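Local coordinates for phosphoenolpyruvate--protein phosphotransferase (Escherichia coli, PDB 5T12), which probably passes the phosphoryl group of phosphoenolpyruvate to the carrier NPr in the nitrogen-metabolic phosphotransferase system, and is represented here by its EIN(Ntr) domain, at residues H78-T83 with R130-R135; E41-A46 with W101-V106; I155-E160 with R213-D218; T164-L169 with I190-L195; G45-A50 with R84-L89. The protein carries 1 engineered substitution. One frame throughout, in Å; residues are numbered along the deposited sequence.

Contact 1: H78-T83 with R130-R135; sequences HLLSDT and RALGQR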
# COMPACT_ATOMS: atom_id res chain seq x y z
N HIS A 78 10.45 -14.20 -5.86
CA HIS A 78 11.62 -15.06 -5.70
C HIS A 78 12.55 -14.53 -4.61
O HIS A 78 13.13 -15.32 -3.87
CB HIS A 78 12.36 -15.18 -7.03
CG HIS A 78 11.60 -15.94 -8.08
ND1 HIS A 78 11.66 -15.61 -9.42
CD2 HIS A 78 10.78 -17.01 -7.99
CE1 HIS A 78 10.89 -16.44 -10.10
NE2 HIS A 78 10.35 -17.30 -9.26
N LEU A 79 12.70 -13.21 -4.52
CA LEU A 79 13.48 -12.63 -3.43
C LEU A 79 12.85 -12.94 -2.08
O LEU A 79 13.56 -13.17 -1.09
CB LEU A 79 13.62 -11.12 -3.63
CG LEU A 79 14.34 -10.32 -2.54
CD1 LEU A 79 15.81 -10.71 -2.47
CD2 LEU A 79 14.19 -8.83 -2.78
N LEU A 80 11.52 -12.95 -2.02
CA LEU A 80 10.84 -13.22 -0.76
C LEU A 80 10.95 -14.69 -0.35
O LEU A 80 10.85 -15.01 0.84
CB LEU A 80 9.37 -12.81 -0.86
CG LEU A 80 9.08 -11.31 -0.70
CD1 LEU A 80 7.64 -11.00 -1.06
CD2 LEU A 80 9.40 -10.87 0.72
N SER A 81 11.15 -15.58 -1.31
CA SER A 81 11.27 -17.01 -1.04
C SER A 81 12.72 -17.48 -1.02
O SER A 81 12.97 -18.69 -0.98
CB SER A 81 10.47 -17.81 -2.08
OG SER A 81 10.81 -17.41 -3.39
N ASP A 82 13.68 -16.56 -1.04
CA ASP A 82 15.08 -16.93 -1.05
C ASP A 82 15.53 -17.28 0.37
O ASP A 82 15.31 -16.51 1.31
CB ASP A 82 15.93 -15.79 -1.61
CG ASP A 82 17.31 -16.25 -2.03
OD1 ASP A 82 18.15 -16.48 -1.14
OD2 ASP A 82 17.55 -16.37 -3.25
N THR A 83 16.16 -18.44 0.52
CA THR A 83 16.56 -18.91 1.84
C THR A 83 17.63 -18.02 2.46
O THR A 83 17.69 -17.89 3.69
CB THR A 83 17.06 -20.35 1.77
OG1 THR A 83 18.20 -20.42 0.91
CG2 THR A 83 15.96 -21.26 1.23
N ARG A 130 11.92 -1.24 1.10
CA ARG A 130 11.15 -0.79 2.25
C ARG A 130 9.68 -1.17 2.10
O ARG A 130 9.02 -1.51 3.09
CB ARG A 130 11.30 0.72 2.43
CG ARG A 130 12.73 1.17 2.63
CD ARG A 130 12.80 2.61 3.11
NE ARG A 130 14.18 3.07 3.24
CZ ARG A 130 14.96 2.82 4.30
NH1 ARG A 130 14.48 2.12 5.32
NH2 ARG A 130 16.20 3.27 4.33
N ALA A 131 9.16 -1.14 0.87
CA ALA A 131 7.78 -1.56 0.64
C ALA A 131 7.60 -3.04 0.94
O ALA A 131 6.60 -3.44 1.55
CB ALA A 131 7.38 -1.25 -0.80
N LEU A 132 8.56 -3.87 0.52
CA LEU A 132 8.51 -5.29 0.85
C LEU A 132 8.57 -5.51 2.36
O LEU A 132 7.89 -6.39 2.90
CB LEU A 132 9.64 -6.05 0.15
CG LEU A 132 9.32 -6.71 -1.19
CD1 LEU A 132 8.91 -5.68 -2.23
CD2 LEU A 132 10.51 -7.52 -1.68
N GLY A 133 9.38 -4.71 3.05
CA GLY A 133 9.40 -4.78 4.51
C GLY A 133 8.09 -4.35 5.12
O GLY A 133 7.61 -4.96 6.08
N GLN A 134 7.49 -3.28 4.57
CA GLN A 134 6.16 -2.86 5.02
C GLN A 134 5.15 -3.98 4.84
O GLN A 134 4.29 -4.20 5.71
CB GLN A 134 5.73 -1.62 4.25
CG GLN A 134 6.44 -0.34 4.66
CD GLN A 134 5.70 0.40 5.76
OE1 GLN A 134 6.10 0.38 6.92
NE2 GLN A 134 4.62 1.08 5.39
N ARG A 135 5.22 -4.70 3.72
CA ARG A 135 4.29 -5.79 3.48
C ARG A 135 4.55 -6.97 4.41
O ARG A 135 3.62 -7.64 4.85
CB ARG A 135 4.37 -6.24 2.02
CG ARG A 135 3.14 -6.99 1.53
CD ARG A 135 1.90 -6.12 1.62
NE ARG A 135 0.68 -6.87 1.33
CZ ARG A 135 -0.54 -6.37 1.48
NH1 ARG A 135 -0.72 -5.14 1.93
NH2 ARG A 135 -1.60 -7.12 1.19

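Contact 2: E41-A46 with W101-V106; sequences ERLTGA and WAVKTV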
# COMPACT_ATOMS: atom_id res chain seq x y z
N GLU A 41 8.96 -19.21 13.56
CA GLU A 41 7.76 -19.73 12.92
C GLU A 41 6.87 -18.60 12.41
O GLU A 41 6.22 -18.73 11.37
CB GLU A 41 6.99 -20.62 13.90
CG GLU A 41 7.67 -21.95 14.18
CD GLU A 41 6.99 -22.74 15.28
OE1 GLU A 41 6.03 -22.22 15.89
OE2 GLU A 41 7.42 -23.89 15.54
N ARG A 42 6.84 -17.47 13.13
CA ARG A 42 6.08 -16.32 12.66
C ARG A 42 6.70 -15.72 11.40
O ARG A 42 5.99 -15.18 10.55
CB ARG A 42 5.99 -15.26 13.75
CG ARG A 42 5.26 -15.69 15.01
CD ARG A 42 5.31 -14.58 16.04
NE ARG A 42 4.77 -13.33 15.52
CZ ARG A 42 5.18 -12.12 15.89
NH1 ARG A 42 6.16 -12.00 16.79
NH2 ARG A 42 4.63 -11.04 15.37
N LEU A 43 8.03 -15.80 11.27
CA LEU A 43 8.71 -15.23 10.11
C LEU A 43 8.50 -16.09 8.87
O LEU A 43 8.25 -15.56 7.78
CB LEU A 43 10.20 -15.07 10.40
CG LEU A 43 10.57 -13.76 11.10
CD1 LEU A 43 11.97 -13.84 11.67
CD2 LEU A 43 10.47 -12.60 10.12
N THR A 44 8.60 -17.41 9.00
CA THR A 44 8.36 -18.29 7.86
C THR A 44 6.92 -18.20 7.38
O THR A 44 6.65 -18.39 6.19
CB THR A 44 8.71 -19.74 8.21
OG1 THR A 44 7.99 -20.13 9.39
CG2 THR A 44 10.20 -19.88 8.46
N GLY A 45 5.98 -17.90 8.28
CA GLY A 45 4.61 -17.70 7.86
C GLY A 45 4.42 -16.43 7.06
O GLY A 45 3.71 -16.42 6.05
N ALA A 46 5.07 -15.34 7.48
CA ALA A 46 4.93 -14.08 6.77
C ALA A 46 5.67 -14.10 5.43
O ALA A 46 5.17 -13.57 4.43
CB ALA A 46 5.45 -12.93 7.64
N TRP A 101 11.25 -6.66 14.68
CA TRP A 101 12.54 -5.98 14.66
C TRP A 101 13.50 -6.64 13.68
O TRP A 101 14.30 -5.95 13.04
CB TRP A 101 13.14 -5.96 16.07
CG TRP A 101 14.51 -5.37 16.14
CD1 TRP A 101 15.69 -6.04 16.26
CD2 TRP A 101 14.85 -3.97 16.09
NE1 TRP A 101 16.74 -5.15 16.29
CE2 TRP A 101 16.25 -3.88 16.19
CE3 TRP A 101 14.10 -2.80 15.98
CZ2 TRP A 101 16.92 -2.66 16.18
CZ3 TRP A 101 14.76 -1.59 15.97
CH2 TRP A 101 16.16 -1.53 16.07
N ALA A 102 13.42 -7.96 13.55
CA ALA A 102 14.28 -8.66 12.60
C ALA A 102 13.99 -8.23 11.17
O ALA A 102 14.90 -8.11 10.34
CB ALA A 102 14.11 -10.17 12.75
N VAL A 103 12.71 -7.98 10.86
CA VAL A 103 12.35 -7.48 9.54
C VAL A 103 12.85 -6.05 9.36
O VAL A 103 13.40 -5.69 8.31
CB VAL A 103 10.83 -7.59 9.32
CG1 VAL A 103 10.42 -6.85 8.05
CG2 VAL A 103 10.41 -9.04 9.24
N LYS A 104 12.68 -5.21 10.38
CA LYS A 104 13.14 -3.83 10.29
C LYS A 104 14.65 -3.76 10.14
O LYS A 104 15.17 -2.93 9.38
CB LYS A 104 12.69 -3.04 11.52
CG LYS A 104 13.14 -1.59 11.53
CD LYS A 104 12.58 -0.83 12.72
CE LYS A 104 12.96 0.64 12.67
NZ LYS A 104 12.29 1.43 13.75
N THR A 105 15.38 -4.63 10.85
CA THR A 105 16.83 -4.60 10.79
C THR A 105 17.34 -5.01 9.41
O THR A 105 18.18 -4.32 8.82
CB THR A 105 17.42 -5.53 11.86
OG1 THR A 105 16.97 -5.11 13.16
CG2 THR A 105 18.94 -5.50 11.82
N VAL A 106 16.82 -6.11 8.87
CA VAL A 106 17.32 -6.62 7.60
C VAL A 106 16.96 -5.68 6.46
O VAL A 106 17.80 -5.35 5.62
CB VAL A 106 16.79 -8.05 7.35
CG1 VAL A 106 17.10 -8.48 5.92
CG2 VAL A 106 17.40 -9.02 8.34

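Contact 3: I155-E160 with R213-D218; sequences ILVADE and RTLIVD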
# COMPACT_ATOMS: atom_id res chain seq x y z
N ILE A 155 -12.02 4.98 1.07
CA ILE A 155 -11.23 5.63 0.03
C ILE A 155 -10.05 6.31 0.71
O ILE A 155 -10.25 7.17 1.58
CB ILE A 155 -12.07 6.64 -0.77
CG1 ILE A 155 -13.18 5.93 -1.54
CG2 ILE A 155 -11.18 7.45 -1.71
CD1 ILE A 155 -14.20 6.86 -2.15
N LEU A 156 -8.84 5.92 0.33
CA LEU A 156 -7.64 6.51 0.93
C LEU A 156 -7.51 7.96 0.50
O LEU A 156 -7.50 8.27 -0.70
CB LEU A 156 -6.41 5.71 0.52
CG LEU A 156 -5.06 6.32 0.93
CD1 LEU A 156 -4.92 6.37 2.45
CD2 LEU A 156 -3.91 5.55 0.30
N VAL A 157 -7.41 8.86 1.47
CA VAL A 157 -7.12 10.27 1.23
C VAL A 157 -5.76 10.57 1.85
O VAL A 157 -5.50 10.21 3.00
CB VAL A 157 -8.21 11.19 1.80
CG1 VAL A 157 -9.47 11.08 0.95
CG2 VAL A 157 -8.52 10.84 3.25
N ALA A 158 -4.89 11.22 1.07
CA ALA A 158 -3.54 11.49 1.53
C ALA A 158 -2.95 12.61 0.69
O ALA A 158 -3.45 12.94 -0.39
CB ALA A 158 -2.66 10.24 1.46
N ASP A 159 -1.86 13.19 1.21
CA ASP A 159 -1.15 14.23 0.48
C ASP A 159 -0.15 13.65 -0.51
O ASP A 159 0.09 14.25 -1.56
CB ASP A 159 -0.44 15.16 1.46
CG ASP A 159 0.44 14.40 2.43
OD1 ASP A 159 0.20 13.19 2.64
OD2 ASP A 159 1.38 15.01 2.99
N GLU A 160 0.44 12.50 -0.19
CA GLU A 160 1.39 11.82 -1.07
C GLU A 160 1.03 10.34 -1.14
O GLU A 160 0.43 9.79 -0.22
CB GLU A 160 2.83 11.98 -0.57
CG GLU A 160 3.32 13.42 -0.48
CD GLU A 160 4.04 13.88 -1.73
OE1 GLU A 160 4.05 13.13 -2.73
OE2 GLU A 160 4.62 14.99 -1.71
N ARG A 213 -15.73 11.10 6.03
CA ARG A 213 -16.80 11.60 5.19
C ARG A 213 -16.98 10.69 3.98
O ARG A 213 -16.00 10.17 3.43
CB ARG A 213 -16.55 13.03 4.71
CG ARG A 213 -16.76 14.10 5.77
CD ARG A 213 -17.20 15.41 5.13
NE ARG A 213 -16.90 16.56 5.98
CZ ARG A 213 -17.17 17.82 5.64
NH1 ARG A 213 -17.76 18.09 4.48
NH2 ARG A 213 -16.86 18.81 6.47
N THR A 214 -18.23 10.51 3.57
CA THR A 214 -18.53 9.73 2.37
C THR A 214 -18.02 10.46 1.13
O THR A 214 -18.24 11.66 0.97
CB THR A 214 -20.03 9.48 2.25
OG1 THR A 214 -20.48 8.73 3.39
CG2 THR A 214 -20.35 8.70 0.98
N LEU A 215 -17.33 9.72 0.26
CA LEU A 215 -16.76 10.28 -0.95
C LEU A 215 -17.09 9.40 -2.14
O LEU A 215 -17.24 8.18 -2.01
CB LEU A 215 -15.23 10.42 -0.83
CG LEU A 215 -14.65 11.09 0.42
CD1 LEU A 215 -13.14 10.92 0.43
CD2 LEU A 215 -15.02 12.56 0.48
N ILE A 216 -17.20 10.03 -3.31
CA ILE A 216 -17.28 9.33 -4.59
C ILE A 216 -16.07 9.76 -5.41
O ILE A 216 -15.93 10.94 -5.74
CB ILE A 216 -18.58 9.64 -5.35
CG1 ILE A 216 -19.80 9.22 -4.53
CG2 ILE A 216 -18.58 8.93 -6.70
CD1 ILE A 216 -21.11 9.40 -5.28
N VAL A 217 -15.20 8.80 -5.72
CA VAL A 217 -14.03 9.05 -6.56
C VAL A 217 -14.35 8.56 -7.97
O VAL A 217 -14.77 7.41 -8.16
CB VAL A 217 -12.77 8.37 -5.99
CG1 VAL A 217 -13.05 6.92 -5.64
CG2 VAL A 217 -11.62 8.48 -6.98
N ASP A 218 -14.16 9.44 -8.95
CA ASP A 218 -14.43 9.14 -10.36
C ASP A 218 -13.11 9.24 -11.11
O ASP A 218 -12.64 10.34 -11.41
CB ASP A 218 -15.48 10.09 -10.92
CG ASP A 218 -15.71 9.90 -12.41
OD1 ASP A 218 -15.39 8.81 -12.94
OD2 ASP A 218 -16.22 10.84 -13.06

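Contact 4: T164-L169 with I190-L195; sequences TTLAEL and IMVRAL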
# COMPACT_ATOMS: atom_id res chain seq x y z
N THR A 164 5.26 2.36 -0.26
CA THR A 164 5.25 1.99 1.15
C THR A 164 3.89 2.24 1.79
O THR A 164 3.50 1.52 2.71
CB THR A 164 6.33 2.76 1.90
OG1 THR A 164 6.08 4.17 1.79
CG2 THR A 164 7.70 2.45 1.33
N THR A 165 3.15 3.24 1.31
CA THR A 165 1.82 3.51 1.86
C THR A 165 0.84 2.42 1.46
O THR A 165 0.07 1.92 2.30
CB THR A 165 1.32 4.88 1.38
OG1 THR A 165 2.26 5.89 1.76
CG2 THR A 165 -0.03 5.19 2.01
N LEU A 166 0.83 2.03 0.18
CA LEU A 166 -0.09 1.00 -0.27
C LEU A 166 0.24 -0.36 0.34
O LEU A 166 -0.65 -1.22 0.45
CB LEU A 166 -0.06 0.91 -1.80
CG LEU A 166 -0.52 2.14 -2.57
CD1 LEU A 166 -0.12 2.05 -4.04
CD2 LEU A 166 -2.03 2.32 -2.44
N ALA A 167 1.49 -0.57 0.76
CA ALA A 167 1.91 -1.86 1.29
C ALA A 167 1.36 -2.14 2.69
O ALA A 167 1.40 -3.29 3.12
CB ALA A 167 3.44 -1.94 1.30
N GLU A 168 0.86 -1.13 3.39
CA GLU A 168 0.26 -1.32 4.71
C GLU A 168 -1.26 -1.15 4.66
O GLU A 168 -1.87 -0.72 5.64
CB GLU A 168 0.88 -0.37 5.73
CG GLU A 168 1.03 1.08 5.27
CD GLU A 168 1.64 1.97 6.34
OE1 GLU A 168 1.14 1.96 7.49
OE2 GLU A 168 2.63 2.67 6.05
N LEU A 169 -1.88 -1.49 3.53
CA LEU A 169 -3.32 -1.39 3.36
C LEU A 169 -3.89 -2.72 2.88
O LEU A 169 -3.26 -3.40 2.06
CB LEU A 169 -3.68 -0.28 2.36
CG LEU A 169 -3.29 1.15 2.72
CD1 LEU A 169 -3.67 2.10 1.60
CD2 LEU A 169 -3.93 1.56 4.03
N ILE A 190 1.43 3.71 -11.08
CA ILE A 190 1.51 2.51 -11.90
C ILE A 190 0.92 1.31 -11.17
O ILE A 190 0.32 0.42 -11.79
CB ILE A 190 2.97 2.25 -12.32
CG1 ILE A 190 3.49 3.41 -13.19
CG2 ILE A 190 3.11 0.94 -13.07
CD1 ILE A 190 4.90 3.20 -13.71
N MET A 191 1.05 1.27 -9.84
CA MET A 191 0.55 0.13 -9.08
C MET A 191 -0.97 0.14 -8.98
O MET A 191 -1.61 -0.91 -9.12
CB MET A 191 1.18 0.11 -7.68
CG MET A 191 2.68 -0.14 -7.67
SD MET A 191 3.38 -0.14 -6.01
CE MET A 191 2.65 -1.63 -5.32
N VAL A 192 -1.57 1.30 -8.74
CA VAL A 192 -3.02 1.36 -8.60
C VAL A 192 -3.71 1.05 -9.92
O VAL A 192 -4.79 0.46 -9.94
CB VAL A 192 -3.47 2.73 -8.04
CG1 VAL A 192 -3.04 2.87 -6.59
CG2 VAL A 192 -2.91 3.86 -8.88
N ARG A 193 -3.10 1.43 -11.05
CA ARG A 193 -3.64 1.04 -12.34
C ARG A 193 -3.55 -0.47 -12.54
O ARG A 193 -4.46 -1.09 -13.09
CB ARG A 193 -2.92 1.77 -13.47
CG ARG A 193 -3.32 3.23 -13.63
CD ARG A 193 -2.75 3.83 -14.91
NE ARG A 193 -1.31 4.01 -14.84
CZ ARG A 193 -0.72 5.14 -14.45
NH1 ARG A 193 -1.46 6.19 -14.10
NH2 ARG A 193 0.60 5.23 -14.42
N ALA A 194 -2.44 -1.08 -12.09
CA ALA A 194 -2.30 -2.52 -12.19
C ALA A 194 -3.30 -3.25 -11.30
O ALA A 194 -3.79 -4.32 -11.67
CB ALA A 194 -0.87 -2.93 -11.82
N LEU A 195 -3.62 -2.68 -10.14
CA LEU A 195 -4.55 -3.29 -9.20
C LEU A 195 -6.01 -2.95 -9.50
O LEU A 195 -6.90 -3.55 -8.90
CB LEU A 195 -4.21 -2.85 -7.77
CG LEU A 195 -2.88 -3.35 -7.21
CD1 LEU A 195 -2.51 -2.60 -5.94
CD2 LEU A 195 -2.94 -4.85 -6.95

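Contact 5: G45-A50 with R84-L89; sequences GALEEA and RLRREL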
# COMPACT_ATOMS: atom_id res chain seq x y z
N GLY A 45 5.98 -17.90 8.28
CA GLY A 45 4.61 -17.70 7.86
C GLY A 45 4.42 -16.43 7.06
O GLY A 45 3.71 -16.42 6.05
N ALA A 46 5.07 -15.34 7.48
CA ALA A 46 4.93 -14.08 6.77
C ALA A 46 5.67 -14.10 5.43
O ALA A 46 5.17 -13.57 4.43
CB ALA A 46 5.45 -12.93 7.64
N LEU A 47 6.85 -14.71 5.39
CA LEU A 47 7.61 -14.79 4.14
C LEU A 47 6.85 -15.59 3.09
O LEU A 47 6.87 -15.24 1.90
CB LEU A 47 8.98 -15.41 4.39
CG LEU A 47 9.99 -14.59 5.20
CD1 LEU A 47 11.23 -15.43 5.50
CD2 LEU A 47 10.37 -13.32 4.46
N GLU A 48 6.16 -16.66 3.51
CA GLU A 48 5.42 -17.47 2.56
C GLU A 48 4.14 -16.78 2.11
O GLU A 48 3.77 -16.85 0.93
CB GLU A 48 5.11 -18.84 3.17
CG GLU A 48 4.28 -19.75 2.29
CD GLU A 48 4.28 -21.19 2.76
OE1 GLU A 48 5.00 -22.01 2.15
OE2 GLU A 48 3.58 -21.49 3.75
N GLU A 49 3.45 -16.11 3.04
CA GLU A 49 2.24 -15.38 2.67
C GLU A 49 2.55 -14.22 1.73
O GLU A 49 1.81 -13.97 0.78
CB GLU A 49 1.52 -14.88 3.92
CG GLU A 49 0.82 -15.97 4.72
CD GLU A 49 0.29 -15.47 6.05
OE1 GLU A 49 0.84 -14.49 6.58
OE2 GLU A 49 -0.69 -16.06 6.56
N ALA A 50 3.64 -13.50 2.00
CA ALA A 50 4.02 -12.38 1.13
C ALA A 50 4.50 -12.88 -0.22
O ALA A 50 4.18 -12.28 -1.26
CB ALA A 50 5.09 -11.53 1.81
N ARG A 84 18.47 -17.39 1.63
CA ARG A 84 19.46 -16.45 2.16
C ARG A 84 18.79 -15.28 2.86
O ARG A 84 19.31 -14.78 3.86
CB ARG A 84 20.37 -15.96 1.04
CG ARG A 84 21.41 -16.98 0.59
CD ARG A 84 22.10 -16.54 -0.69
NE ARG A 84 21.17 -16.54 -1.83
CZ ARG A 84 21.53 -16.27 -3.08
NH1 ARG A 84 22.78 -15.96 -3.37
NH2 ARG A 84 20.62 -16.30 -4.04
N LEU A 85 17.65 -14.82 2.34
CA LEU A 85 16.89 -13.79 3.04
C LEU A 85 16.37 -14.30 4.38
O LEU A 85 16.42 -13.58 5.39
CB LEU A 85 15.72 -13.31 2.17
CG LEU A 85 14.73 -12.37 2.85
CD1 LEU A 85 15.40 -11.06 3.23
CD2 LEU A 85 13.52 -12.12 1.97
N ARG A 86 15.87 -15.53 4.41
CA ARG A 86 15.35 -16.09 5.65
C ARG A 86 16.46 -16.30 6.67
O ARG A 86 16.25 -16.10 7.87
CB ARG A 86 14.62 -17.40 5.36
CG ARG A 86 13.81 -17.94 6.52
CD ARG A 86 14.42 -19.21 7.07
NE ARG A 86 14.46 -20.29 6.09
CZ ARG A 86 15.03 -21.47 6.30
NH1 ARG A 86 15.62 -21.73 7.46
NH2 ARG A 86 15.02 -22.40 5.35
N ARG A 87 17.65 -16.69 6.21
CA ARG A 87 18.78 -16.86 7.12
C ARG A 87 19.23 -15.52 7.69
O ARG A 87 19.67 -15.45 8.84
CB ARG A 87 19.93 -17.56 6.40
CG ARG A 87 19.61 -18.97 5.93
CD ARG A 87 20.83 -19.67 5.37
NE ARG A 87 21.82 -19.95 6.41
CZ ARG A 87 22.94 -20.63 6.21
NH1 ARG A 87 23.78 -20.84 7.22
NH2 ARG A 87 23.23 -21.10 5.01
N GLU A 88 19.14 -14.45 6.89
CA GLU A 88 19.42 -13.12 7.42
C GLU A 88 18.45 -12.76 8.53
O GLU A 88 18.83 -12.12 9.52
CB GLU A 88 19.35 -12.08 6.29
CG GLU A 88 20.45 -12.18 5.25
CD GLU A 88 21.82 -11.85 5.80
OE1 GLU A 88 22.44 -12.74 6.42
OE2 GLU A 88 22.28 -10.71 5.60
N LEU A 89 17.18 -13.16 8.39
CA LEU A 89 16.18 -12.87 9.40
C LEU A 89 16.34 -13.76 10.63
O LEU A 89 16.12 -13.31 11.76
CB LEU A 89 14.78 -13.02 8.81
CG LEU A 89 14.43 -12.08 7.65
CD1 LEU A 89 13.21 -12.59 6.89
CD2 LEU A 89 14.18 -10.67 8.16

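Contact 1: H78-T83 with R130-R135
Leu132 meets Leu79 and Leu80 without the help of any ring or other flat group, so the contact has neither faces nor edges and consists of branched aliphatic carbons alone. One methyl does the work on the side of residues 130-135: Leu132 CD2 reaches Leu79 CD2 at 4.1 Å and Leu80 CG at 4.2 Å. It therefore sits between two leucines that are neighbours in sequence, meeting the first at a methyl and the second at its branch point, each at an oblique angle. Leu79 can offer that methyl because its CG is swung anti to the backbone N (chi1 176°), whereas in Leu80 CG lies beside the N. Both spacings are those of a relaxed van der Waals contact, and the CA atoms of Leu80 and Leu132 are 8.4 Å apart. Near its C-terminal end helix 68-80 passes into a turn, with weak bonds from Ser81 N to His78 O and from Asp82 N to Leu79 O, and Asp82 takes the N-cap position of helix 83-94 while pairing with Arg84. Around the leucines, helix 36-61 covers the buried side: Phe54 touches both Leu80 and Leu132, and Ala50 and Ala51 also lie on Leu80. The contact thus joins the end of helix 68-80 directly to the middle of helix 126-140, with helix 36-61 packed alongside, inside the helical part of the domain.

Contact 2: E41-A46 with W101-V106
One turn of the helix that carries Val103, which packs on Leu43, is closed at Trp101 O, gripped twice by one residue: Thr105 OG1 donates to it at 2.8 Å from above the carbonyl plane, and the backbone N of Thr105 comes from the opposite face. With chi1 at -59°, the Thr105 hydroxyl folds back over the helix and also lies 3.1 Å above the Trp101 ring plane, toward its rim. On the other helix Thr44 OG1 likewise bonds to Glu41 O, at 3.0 Å, but here it shares one face of the carbonyl with Gly45 N. The link across the helices is apolar. Leu43 and Val103 slide past each other in opposite directions, bringing Leu43 CD2 to 3.7 Å from Val103 CG2, while Leu43 CD1 rests more loosely on Ala102 CB at 4.4 Å. Helices 36-61 and 99-115 meet here in the helical subdomain of the EIN domain; Val93 of helix 83-94 also touches Leu43, and Leu136 and Leu137 of helix 126-140 lie on Val103.

Contact 3: I155-E160 with R213-D218
Strands 155-158 and 214-218 run at 90° to each other, with axes 8.9 Å apart at closest approach and no hydrogen bond between them, so that Ile155, Val157, Leu215 and Val217 join them through side chains. Ile155 makes the most contacts: its CD1 lies 3.7 Å from Val217 CG1 and also touches Leu215 CB. The same Ile155 CD1 comes to 3.3 Å from Leu215 O, a snug methyl-to-carbonyl approach. The extended ethyl arm (chi2 170°) carries CD1 across to the other strand, where it spans two alternate residues. Val217 meets it with CG1, the branch held between backbone N and carbonyl carbon (chi1 49°). Val157, two residues on from Ile155, places CG1 at 3.7 Å from Leu215 CD1. In the mixed sheet of the phosphohistidine (mobile) domain of PEP-utilising enzymes, strand 11-18 lies between the two: it hydrogen-bonds to 154-158 through Glu15 and Trp17 and runs antiparallel to 214-218. The right angle between next-but-one strands is consistent with a strongly twisted and coiled sheet, in which these four buried side chains meet. Leu224 and Val226 of strand 223-226 close on Leu215, and Val175 and Val178 of strand 174-179 pack on Ile155. Thr214 and Ile216 turn the other way, where both touch Pro228 at the start of helix 228-241; Leu156 also faces away, against Leu174 and Val177.

Contact 4: T164-L169 with I190-L195
Leu166 and Val192 stand at about a right angle to each other, with Leu166 CD1 brought to 4.0 Å from Val192 CG1. The leucine reaches outward with an extended second torsion (chi2 166°), so that its CD1 methyl leads toward helix 187-195. There it settles between two consecutive residues: besides the valine methyl, it lies 4.3 Å from Met191 CB. Met191 touches the leucine through CB, its thioether lying to one side, and the methionine also meets Phe73 of helix 68-80. In Val192 the touching branch is CG1, set beside the backbone N (chi1 -69°). Leu195, one turn on from Met191, points the same way, but Leu195 CD1 stays 5.6 Å from Leu166 CD1 and the residue packs instead on Tyr57 and Phe61 of helix 36-61. A single buried leucine therefore carries the contact on its side, with no polar bond across. Leu166 is also the first residue of a type I turn ending at Leu169, closed by a weak bond from Leu169 N to Leu166 O. That turn is tied to helix 126-140, since Arg135 takes the carbonyls of Ala167 and Leu169, and Gln134 binds Glu168 and the carbonyl of Thr164. The contact joins the short helix 163-166 to helix 187-195; helices 36-61 and 68-80 cover helix 187-195 from the helical subdomain.

Contact 5: G45-A50 with R84-L89
In the helical subdomain, which in EI relatives binds the phosphocarrier protein, Leu47 of helix 36-61 packs against Leu85, Arg86 and Leu89 of helix 83-94. The segments are antiparallel, at 148° with axes 11.7 Å apart, a spacing wide enough for long side chains to fill the interval. Leu47 does so by itself on its side. It and Leu89 reach toward each other tip to tip, with 3.7 Å between Leu47 CD1 and Leu89 CD1; the second methyl, Leu47 CD2, is scarcely farther from that same Leu89 CD1, at 3.8 Å. Leu89 CD1 thus nestles against the fork of the leucine. One turn earlier, Leu85 comes in obliquely and places its CD2 at 4.2 Å from Leu47 CD2. Leu85 and Leu89 face the same way because they are four residues apart, and both also pack on Val106 of helix 99-115, while Leu136 of helix 126-140 also touches Leu47. Three neighbouring helices therefore converge on the leucine cluster. The remaining partner, Arg86, meets Leu47 through its CB and CG and crosses it at about a right angle. Later bends at chi2 and chi3 lead its guanidinium group away, whereas the first torsion, with CG anti to the backbone N (chi1 -169°), is what sets Arg86 CG at 3.7 Å from Leu47 CD1.

Overall arrangement
Contacts 1, 2 and 5 lie together in the helical subdomain, all packed against helix 36-61; contacts 2 and 5 use it directly and share Gly45 and Ala46. Contact 5 is the partly buried member of this group, and has an arginine at its edge. Contact 3 lies across the chain's centre in the sheet, about 29 to 34 Å from the helical three between centres, and joins strands instead of helices. Contact 4, about 4 Å from the chain's centre, is the bridge: hydrogen bonds from Gln134 and Arg135 of contact 1 reach Thr164, Ala167, Glu168 and Leu169, while Leu156 of contact 3 packs on Leu169 and Thr165. All five are apolar across their segments.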